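Local coordinates for protein betaine aldehyde dehydrogenase (Staphylococcus aureus subsp. aureus COL, PDB 4QTO) that probably catalyses the NAD-dependent oxidation of betaine aldehyde to glycine betaine, at residues 141-146 with 190-195. Residues are numbered along the deposited sequence; the frame is centred on the assembly and turned at random. Where two conformers were deposited one is given.
Sequences MYFAGL and KIAPAL
With CG of F143 turned anti to its own carbonyl carbon (chi1 -75°) and the ring rotated about CB-CG (chi2 -70°), the phenyl group reaches from helix 126-146 toward helix 183-197 and lays one face against the pyrrolidine of P193. The proline's CD stands almost directly over the ring, 4.0 Å from the F143 centroid and 12° off the normal, a CH-pi contact. Proline suits this position because CD is bonded to the backbone nitrogen, so its hydrogens are slightly polarised and its place is fixed by the closed ring. P193 CB touches the same face farther out, 3.9 Å from F143 CE1. A192 fills in beside it: its methyl CB lies 3.6 Å from F143 CD2, meeting the ring obliquely, and is small enough to let the helices come close, the backbones being nearest at F143 and P193. Helix 183-197 follows strand 162-177 and leads into strand 200-204, which lies parallel to strand 162-177 in the sheet: a beta-alpha-beta unit of the Rossmann-type, NAD-binding region expected in an aldehyde dehydrogenase. P193 lies within this helix and kinks it, since its nitrogen carries no hydrogen to bond to the preceding turn. The other face of the F143 ring is covered by its neighbour Y142, whose CD2 sits 3.9 Å above the plane, so the phenyl is sandwiched between tyrosine and proline, a buried place suited to a flat ring without polar atoms. No hydrogen bond joins the two segments, in keeping with a buried apolar contact. L497 of helix 493-498 also packs on F143, while Y500 touches P193.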
ATOM      1  N   MET A 141      -5.290  20.611   4.574  0.50  7.96           N
ATOM      2  CA  MET A 141      -6.246  19.641   5.130  0.50  7.85           C
ATOM      3  C   MET A 141      -5.899  18.224   4.706  0.50  7.95           C
ATOM      4  O   MET A 141      -6.015  17.294   5.511  0.50  8.25           O
ATOM      5  CB  MET A 141      -7.679  19.962   4.742  0.50  7.88           C
ATOM      6  CG  MET A 141      -8.701  19.187   5.564  0.50  7.89           C
ATOM      7  SD  MET A 141      -8.685  19.629   7.315  0.50  8.02           S
ATOM      8  CE  MET A 141      -9.275  21.332   7.125  0.50  8.27           C
ATOM      9  N   TYR A 142      -5.448  18.056   3.463  1.00  8.38           N
ATOM     10  CA  TYR A 142      -5.059  16.746   2.949  1.00  8.94           C
ATOM     11  C   TYR A 142      -3.898  16.146   3.755  1.00  8.13           C
ATOM     12  O   TYR A 142      -3.990  15.013   4.241  1.00  8.47           O
ATOM     13  CB  TYR A 142      -4.642  16.834   1.468  1.00  8.65           C
ATOM     14  CG  TYR A 142      -4.114  15.516   0.924  1.00  8.75           C
ATOM     15  CD1 TYR A 142      -4.986  14.517   0.481  1.00  9.47           C
ATOM     16  CD2 TYR A 142      -2.736  15.256   0.875  1.00  8.48           C
ATOM     17  CE1 TYR A 142      -4.495  13.303  -0.013  1.00  9.47           C
ATOM     18  CE2 TYR A 142      -2.259  14.055   0.420  1.00  9.61           C
ATOM     19  CZ  TYR A 142      -3.129  13.088  -0.030  1.00  9.06           C
ATOM     20  OH  TYR A 142      -2.627  11.896  -0.525  1.00 10.47           O
ATOM     21  N   PHE A 143      -2.835  16.934   3.934  1.00  8.13           N
ATOM     22  CA  PHE A 143      -1.672  16.482   4.684  1.00  8.83           C
ATOM     23  C   PHE A 143      -1.962  16.290   6.177  1.00  9.08           C
ATOM     24  O   PHE A 143      -1.402  15.392   6.793  1.00  9.00           O
ATOM     25  CB  PHE A 143      -0.458  17.366   4.418  1.00  9.08           C
ATOM     26  CG  PHE A 143       0.142  17.100   3.076  1.00  9.33           C
ATOM     27  CD1 PHE A 143       0.803  15.914   2.835  1.00 10.03           C
ATOM     28  CD2 PHE A 143      -0.004  17.997   2.019  1.00  9.94           C
ATOM     29  CE1 PHE A 143       1.330  15.616   1.576  1.00 11.52           C
ATOM     30  CE2 PHE A 143       0.530  17.718   0.784  1.00 10.66           C
ATOM     31  CZ  PHE A 143       1.202  16.526   0.553  1.00 11.28           C
ATOM     32  N   ALA A 144      -2.851  17.130   6.738  1.00  8.50           N
ATOM     33  CA  ALA A 144      -3.300  16.930   8.118  1.00  9.27           C
ATOM     34  C   ALA A 144      -3.913  15.535   8.266  1.00  9.80           C
ATOM     35  O   ALA A 144      -3.633  14.805   9.243  1.00 10.91           O
ATOM     36  CB  ALA A 144      -4.322  17.965   8.506  1.00  9.28           C
ATOM     37  N   GLY A 145      -4.763  15.157   7.311  1.00  8.74           N
ATOM     38  CA  GLY A 145      -5.389  13.866   7.331  1.00  9.76           C
ATOM     39  C   GLY A 145      -4.466  12.706   7.034  1.00 10.02           C
ATOM     40  O   GLY A 145      -4.732  11.591   7.456  1.00 12.88           O
ATOM     41  N   LEU A 146      -3.371  12.950   6.318  1.00  8.29           N
ATOM     42  CA  LEU A 146      -2.455  11.890   5.980  1.00  9.18           C
ATOM     43  C   LEU A 146      -1.432  11.592   7.101  1.00  9.58           C
ATOM     44  O   LEU A 146      -0.835  10.495   7.137  1.00  9.56           O
ATOM     45  CB  LEU A 146      -1.687  12.264   4.704  1.00  9.87           C
ATOM     46  CG  LEU A 146      -0.854  11.205   4.018  1.00 11.26           C
ATOM     47  CD1 LEU A 146      -1.698   9.984   3.700  1.00 12.50           C
ATOM     48  CD2 LEU A 146      -0.252  11.774   2.732  1.00 10.92           C
ATOM     49  N   LYS A 190       5.132  22.546   0.307  1.00  8.47           N
ATOM     50  CA  LYS A 190       6.325  22.189   1.032  1.00  8.44           C
ATOM     51  C   LYS A 190       6.112  22.149   2.551  1.00  9.40           C
ATOM     52  O   LYS A 190       6.514  21.178   3.218  1.00  8.87           O
ATOM     53  CB  LYS A 190       7.473  23.154   0.664  1.00  9.08           C
ATOM     54  CG  LYS A 190       7.767  23.234  -0.840  1.00  9.87           C
ATOM     55  CD  LYS A 190       9.007  24.048  -1.113  1.00 10.55           C
ATOM     56  CE  LYS A 190       9.255  24.333  -2.581  1.00 11.73           C
ATOM     57  NZ  LYS A 190       9.436  23.120  -3.390  1.00 12.67           N
ATOM     58  N   ILE A 191       5.447  23.168   3.107  1.00  8.25           N
ATOM     59  CA  ILE A 191       5.261  23.246   4.543  1.00  8.53           C
ATOM     60  C   ILE A 191       4.384  22.126   5.048  1.00  8.31           C
ATOM     61  O   ILE A 191       4.688  21.496   6.083  1.00  8.56           O
ATOM     62  CB  ILE A 191       4.601  24.580   4.939  1.00  9.02           C
ATOM     63  CG1 ILE A 191       5.581  25.738   4.704  1.00 11.09           C
ATOM     64  CG2 ILE A 191       4.189  24.585   6.384  1.00  9.26           C
ATOM     65  CD1 ILE A 191       4.886  27.075   4.697  1.00 11.60           C
ATOM     66  N   ALA A 192       3.284  21.855   4.347  1.00  7.44           N
ATOM     67  CA  ALA A 192       2.307  20.903   4.874  1.00  8.30           C
ATOM     68  C   ALA A 192       2.893  19.522   5.142  1.00  7.99           C
ATOM     69  O   ALA A 192       2.729  18.979   6.254  1.00  8.36           O
ATOM     70  CB  ALA A 192       1.079  20.840   3.999  1.00  8.23           C
ATOM     71  N   PRO A 193       3.587  18.904   4.162  1.00  8.14           N
ATOM     72  CA  PRO A 193       4.163  17.591   4.475  1.00  8.31           C
ATOM     73  C   PRO A 193       5.313  17.652   5.447  1.00  8.83           C
ATOM     74  O   PRO A 193       5.501  16.732   6.227  1.00  7.72           O
ATOM     75  CB  PRO A 193       4.611  17.068   3.102  1.00  9.09           C
ATOM     76  CG  PRO A 193       4.824  18.311   2.279  1.00  8.82           C
ATOM     77  CD  PRO A 193       3.705  19.217   2.725  1.00  8.86           C
ATOM     78  N   ALA A 194       6.105  18.716   5.429  1.00  8.71           N
ATOM     79  CA  ALA A 194       7.234  18.818   6.346  1.00  9.28           C
ATOM     80  C   ALA A 194       6.719  18.803   7.778  1.00  8.94           C
ATOM     81  O   ALA A 194       7.236  18.087   8.640  1.00  8.38           O
ATOM     82  CB  ALA A 194       8.025  20.084   6.093  1.00 10.20           C
ATOM     83  N   LEU A 195       5.685  19.599   8.051  1.00  8.41           N
ATOM     84  CA  LEU A 195       5.139  19.608   9.408  1.00  8.89           C
ATOM     85  C   LEU A 195       4.419  18.323   9.747  1.00  9.55           C
ATOM     86  O   LEU A 195       4.559  17.839  10.873  1.00  9.06           O
ATOM     87  CB  LEU A 195       4.226  20.815   9.641  1.00  9.45           C
ATOM     88  CG  LEU A 195       4.948  22.166   9.626  1.00 11.35           C
ATOM     89  CD1 LEU A 195       3.937  23.279   9.815  1.00 10.31           C
ATOM     90  CD2 LEU A 195       6.012  22.224  10.709  1.00 12.58           C
TER